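Local coordinates for arylesterase (Agrobacterium tumefaciens, PDB 3DCI), which probably hydrolyses ester bonds as an arylesterase of the SGNH hydrolase family and binds a zinc ion, at residues A221-A224 with P225-I229; R170-E173 with Q174-L178. One frame throughout, in Å; residues are numbered along the deposited sequence.

Contact 1 of 2, residues A221-A224 with P225-I229. With ZN (zinc ion), chain D.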
loop_
_atom_site.group_PDB
_atom_site.type_symbol
_atom_site.label_atom_id
_atom_site.label_comp_id
_atom_site.label_asym_id
_atom_site.label_seq_id
_atom_site.Cartn_x
_atom_site.Cartn_y
_atom_site.Cartn_z
ATOM N N ALA A 221 -15.239 -32.240 14.979
ATOM C CA ALA A 221 -13.928 -32.765 15.387
ATOM C C ALA A 221 -13.119 -31.739 16.196
ATOM O O ALA A 221 -12.361 -32.108 17.097
ATOM C CB ALA A 221 -13.118 -33.210 14.146
ATOM N N LEU A 222 -13.289 -30.461 15.889
ATOM C CA LEU A 222 -12.574 -29.395 16.628
ATOM C C LEU A 222 -13.073 -29.152 18.053
ATOM O O LEU A 222 -12.356 -28.573 18.863
ATOM C CB LEU A 222 -12.596 -28.067 15.850
ATOM C CG LEU A 222 -11.708 -28.032 14.596
ATOM C CD1 LEU A 222 -11.879 -26.718 13.860
ATOM C CD2 LEU A 222 -10.232 -28.227 14.967
ATOM N N ALA A 223 -14.275 -29.614 18.368
ATOM C CA ALA A 223 -14.856 -29.403 19.679
ATOM C C ALA A 223 -13.949 -30.003 20.755
ATOM O O ALA A 223 -13.718 -29.357 21.790
ATOM C CB ALA A 223 -16.268 -29.979 19.744
ATOM N N ALA A 224 -13.371 -31.184 20.484
ATOM C CA ALA A 224 -12.520 -31.867 21.474
ATOM C C ALA A 224 -11.254 -31.110 21.834
ATOM O O ALA A 224 -11.038 -30.806 23.012
ATOM C CB ALA A 224 -12.196 -33.309 21.045
ATOM N N PRO A 225 -10.399 -30.799 20.836
ATOM C CA PRO A 225 -9.250 -29.994 21.176
ATOM C C PRO A 225 -9.649 -28.641 21.774
ATOM O O PRO A 225 -8.996 -28.179 22.697
ATOM C CB PRO A 225 -8.515 -29.832 19.840
ATOM C CG PRO A 225 -9.520 -30.148 18.798
ATOM C CD PRO A 225 -10.414 -31.155 19.406
ATOM N N VAL A 226 -10.716 -28.026 21.268
ATOM C CA VAL A 226 -11.120 -26.692 21.743
ATOM C C VAL A 226 -11.498 -26.759 23.237
ATOM O O VAL A 226 -11.112 -25.879 24.004
ATOM C CB VAL A 226 -12.178 -26.043 20.847
ATOM C CG1 VAL A 226 -12.712 -24.778 21.477
ATOM C CG2 VAL A 226 -11.569 -25.709 19.455
ATOM N N ARG A 227 -12.159 -27.838 23.667
ATOM C CA ARG A 227 -12.329 -28.117 25.112
ATOM C C ARG A 227 -11.021 -28.338 25.898
ATOM O O ARG A 227 -10.880 -27.823 27.013
ATOM C CB ARG A 227 -13.252 -29.326 25.328
ATOM C CG ARG A 227 -14.695 -29.097 24.923
ATOM C CD ARG A 227 -15.708 -30.027 25.642
ATOM N NE ARG A 227 -16.948 -30.093 24.858
ATOM C CZ ARG A 227 -17.159 -30.924 23.832
ATOM N NH1 ARG A 227 -16.233 -31.803 23.446
ATOM N NH2 ARG A 227 -18.313 -30.881 23.186
ATOM N N ASP A 228 -10.077 -29.126 25.369
ATOM C CA ASP A 228 -8.776 -29.315 26.054
ATOM C C ASP A 228 -8.099 -27.954 26.222
ATOM O O ASP A 228 -7.474 -27.708 27.250
ATOM C CB ASP A 228 -7.810 -30.308 25.319
ATOM C CG ASP A 228 -6.283 -30.181 25.786
ATOM O OD1 ASP A 228 -5.779 -31.009 26.536
ATOM O OD2 ASP A 228 -5.574 -29.242 25.376
ATOM N N ILE A 229 -8.211 -27.097 25.211
ATOM C CA ILE A 229 -7.490 -25.820 25.205
ATOM C C ILE A 229 -8.141 -24.804 26.153
ATOM O O ILE A 229 -7.443 -24.190 26.962
ATOM C CB ILE A 229 -7.393 -25.225 23.776
ATOM C CG1 ILE A 229 -6.567 -26.146 22.878
ATOM C CG2 ILE A 229 -6.811 -23.778 23.804
ATOM C CD1 ILE A 229 -6.703 -25.837 21.338
HETATM ZN ZN ZN D . -3.645 -29.783 24.738
#

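Contact 2 of 2, residues R170-E173 with Q174-L178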
loop_
_atom_site.group_PDB
_atom_site.type_symbol
_atom_site.label_atom_id
_atom_site.label_comp_id
_atom_site.label_asym_id
_atom_site.label_seq_id
_atom_site.Cartn_x
_atom_site.Cartn_y
_atom_site.Cartn_z
ATOM N N ARG A 170 -2.949 -26.028 -8.017
ATOM C CA ARG A 170 -2.360 -26.499 -6.763
ATOM C C ARG A 170 -1.830 -27.927 -6.915
ATOM O O ARG A 170 -2.357 -28.721 -7.675
ATOM C CB ARG A 170 -3.348 -26.430 -5.605
ATOM C CG ARG A 170 -3.891 -25.014 -5.304
ATOM C CD ARG A 170 -4.957 -25.106 -4.238
ATOM N NE ARG A 170 -5.631 -23.845 -3.880
ATOM C CZ ARG A 170 -6.638 -23.292 -4.555
ATOM N NH1 ARG A 170 -7.061 -23.796 -5.706
ATOM N NH2 ARG A 170 -7.190 -22.182 -4.103
ATOM N N ASP A 171 -0.785 -28.226 -6.156
ATOM C CA ASP A 171 -0.105 -29.493 -6.205
ATOM C C ASP A 171 -0.525 -30.325 -4.996
ATOM O O ASP A 171 -0.453 -29.856 -3.868
ATOM C CB ASP A 171 1.393 -29.218 -6.177
ATOM C CG ASP A 171 2.227 -30.480 -6.231
ATOM O OD1 ASP A 171 2.763 -30.803 -7.310
ATOM O OD2 ASP A 171 2.354 -31.142 -5.190
ATOM N N ILE A 172 -0.953 -31.564 -5.236
ATOM C CA ILE A 172 -1.430 -32.446 -4.169
ATOM C C ILE A 172 -0.339 -32.706 -3.134
ATOM O O ILE A 172 -0.560 -32.567 -1.934
ATOM C CB ILE A 172 -1.918 -33.801 -4.729
ATOM C CG1 ILE A 172 -3.212 -33.606 -5.517
ATOM C CG2 ILE A 172 -2.162 -34.814 -3.588
ATOM C CD1 ILE A 172 -3.742 -34.897 -6.171
ATOM N N GLU A 173 0.846 -33.053 -3.625
ATOM C CA GLU A 173 1.934 -33.426 -2.730
ATOM C C GLU A 173 2.350 -32.259 -1.833
ATOM O O GLU A 173 2.681 -32.476 -0.664
ATOM C CB GLU A 173 3.114 -34.036 -3.493
ATOM C CG GLU A 173 2.868 -35.508 -3.899
ATOM C CD GLU A 173 4.122 -36.233 -4.380
ATOM O OE1 GLU A 173 5.244 -35.751 -4.111
ATOM O OE2 GLU A 173 3.992 -37.302 -5.026
ATOM N N GLN A 174 2.290 -31.030 -2.341
ATOM C CA GLN A 174 2.577 -29.867 -1.498
ATOM C C GLN A 174 1.509 -29.647 -0.421
ATOM O O GLN A 174 1.853 -29.331 0.700
ATOM C CB GLN A 174 2.741 -28.596 -2.326
ATOM C CG GLN A 174 3.984 -28.634 -3.226
ATOM C CD GLN A 174 5.275 -28.763 -2.436
ATOM O OE1 GLN A 174 5.457 -28.098 -1.417
ATOM N NE2 GLN A 174 6.175 -29.616 -2.902
ATOM N N SER A 175 0.229 -29.795 -0.773
ATOM C CA SER A 175 -0.857 -29.662 0.193
ATOM C C SER A 175 -0.729 -30.679 1.335
ATOM O O SER A 175 -1.135 -30.402 2.463
ATOM C CB SER A 175 -2.208 -29.831 -0.494
ATOM O OG SER A 175 -2.387 -31.160 -0.958
HETATM N N MSE A 176 -0.162 -31.852 1.016
HETATM C CA MSE A 176 0.013 -32.935 1.983
HETATM C C MSE A 176 1.156 -32.653 2.957
HETATM O O MSE A 176 1.288 -33.322 3.991
HETATM C CB MSE A 176 0.279 -34.256 1.252
HETATM C CG MSE A 176 -0.922 -34.848 0.512
HETATM SE SE MSE A 176 -0.388 -36.480 -0.392
HETATM C CE MSE A 176 -2.115 -37.092 -1.082
ATOM N N ARG A 177 1.991 -31.671 2.636
ATOM C CA ARG A 177 3.073 -31.255 3.515
ATOM C C ARG A 177 2.601 -30.304 4.621
ATOM O O ARG A 177 3.333 -30.045 5.575
ATOM C CB ARG A 177 4.196 -30.565 2.724
ATOM C CG ARG A 177 5.000 -31.442 1.748
ATOM C CD ARG A 177 6.009 -30.554 0.975
ATOM N NE ARG A 177 7.081 -30.039 1.846
ATOM C CZ ARG A 177 7.846 -28.961 1.604
ATOM N NH1 ARG A 177 7.686 -28.217 0.503
ATOM N NH2 ARG A 177 8.797 -28.612 2.479
ATOM N N LEU A 178 1.399 -29.751 4.487
ATOM C CA LEU A 178 0.938 -28.746 5.435
ATOM C C LEU A 178 0.756 -29.327 6.838
ATOM O O LEU A 178 1.159 -28.696 7.819
ATOM C CB LEU A 178 -0.349 -28.060 4.950
ATOM C CG LEU A 178 -0.221 -27.196 3.691
ATOM C CD1 LEU A 178 -1.590 -26.638 3.243
ATOM C CD2 LEU A 178 0.761 -26.049 3.899
HETATM O O HOH W 1 5.482 -31.256 -5.332
#

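Contact 1 of 2, residues A221-A224 with P225-I229
A proline kink near the end of the C-terminal helix 212-229 brings the ring of Pro225 against residues 221-224, one turn back. The helical bond to Ala221 O is missing here because the proline N carries no hydrogen, and Pro225 CD faces that oxygen instead, at 3.2 Å. The ring fits as a knob among Ala221, Leu222, Ala223 and Ala224, whose small alanines probably help it fit; even so, CD is tight against CB of the adjacent Ala224, at 3.2 Å. Pro225 CG rests 3.2 Å from Leu222 O.

Past the missing bond the helical ladder resumes at once. Val226 N hydrogen-bonds to Leu222 O at 3.0 Å, Arg227 N to Ala223 O and Asp228 N to Ala224 O. Beta-branched Val226 has CG2 beside its own backbone N, anti to the carbonyl carbon, which sets this methyl 3.0 Å from Leu222 O and only loosely on Leu222 CB. The extended chain of Arg227 runs back along the helix until NH2 is 4.1 Å from Ala223 CB, with Ala223 O over one face of the guanidinium; this long reach lets NH2 give a weak hydrogen bond to Glu58 O.

One turn beyond the alanines, Asp228 supplies a metal ligand: OD2 binds the zinc ion at 2.1 Å, while OD1 stays 3.0 Å from the metal. With CG anti to the backbone N (chi1 163°), the carboxylate is carried off the helix to the metal, which His192 NE2 also binds.

The aliphatic side of the helix packs on the parallel sheet, Leu222 and Val226 on Leu151 of strand 149-154, with Val226 also meeting Leu104 and Ile106 of strand 104-108. Phe194 of strand 192-195 touches Ala221 and Leu222, and helix 51-59 flanks Ala223, Val226 and Arg227.

Contact 2 of 2, residues R170-E173 with Q174-L178
Asp171 caps the short helix 172-175, its OD2 accepting from Gln174 N at 2.9 Å through the anti lone pair. A carboxylate suits this N-cap because it can meet an amide of the first turn, which has no helical carbonyl one turn earlier to bond to. The torsion that sets CG opposite the backbone N (chi1 -180°) carries the carboxylate forward to the amide of Gln174.

Among the backbone bonds, Ser175 N gives to Asp171 O and Met176 N to Ile172 O. Ile172 O takes a second donor, Ser175 OG, whose chi1 of 67° folds the short hydroxyl back toward the preceding turn; at 2.5 Å this bond is short, and its exact length doubtful. Ser175 OG also accepts from Cys158 N.

The side-chain amide of Gln174 joins two networks. Water 1 accepts from NE2 at 3.0 Å and donates weakly to Asp171 OD2, bridging carboxylate and amide planes that stand 54° apart. OE1 takes Arg177 NH1 at 2.9 Å, on a lone pair in its carbonyl plane, and Ala122 N as well; Arg177 NH1 also forms a salt bridge with Glu123.

Apolar contact comes from Ile172 CG2 beside CE of selenomethionine Met176, in one of two conformers, so its tightness is doubtful.

The chemistry is thus largely polar: the carboxylate would probably be favoured by the partial positive charge of N-H groups at the helix start, and Gln174 and Arg177 tie this surface turn to the start of helix 122-138.

Contact 2 comes first along the chain, and contact 1 follows near the C-terminus; their centres are 25 Å apart and their nearest atoms about 13 Å, so they do not touch. Helix 172-175 of contact 2 is followed by helix 178-189 and strand 192-195, the edge strand that carries the zinc ligand His192; helix 212-229 of contact 1 then adds Asp228 to that zinc ion. Within the SGNH hydrolase alpha/beta fold, contact 1 thus joins the C-terminal helix to the five-stranded parallel sheet and to the metal site, whereas contact 2 is a surface turn joined to helix 122-138 and nearby loops, away from the annotated sites.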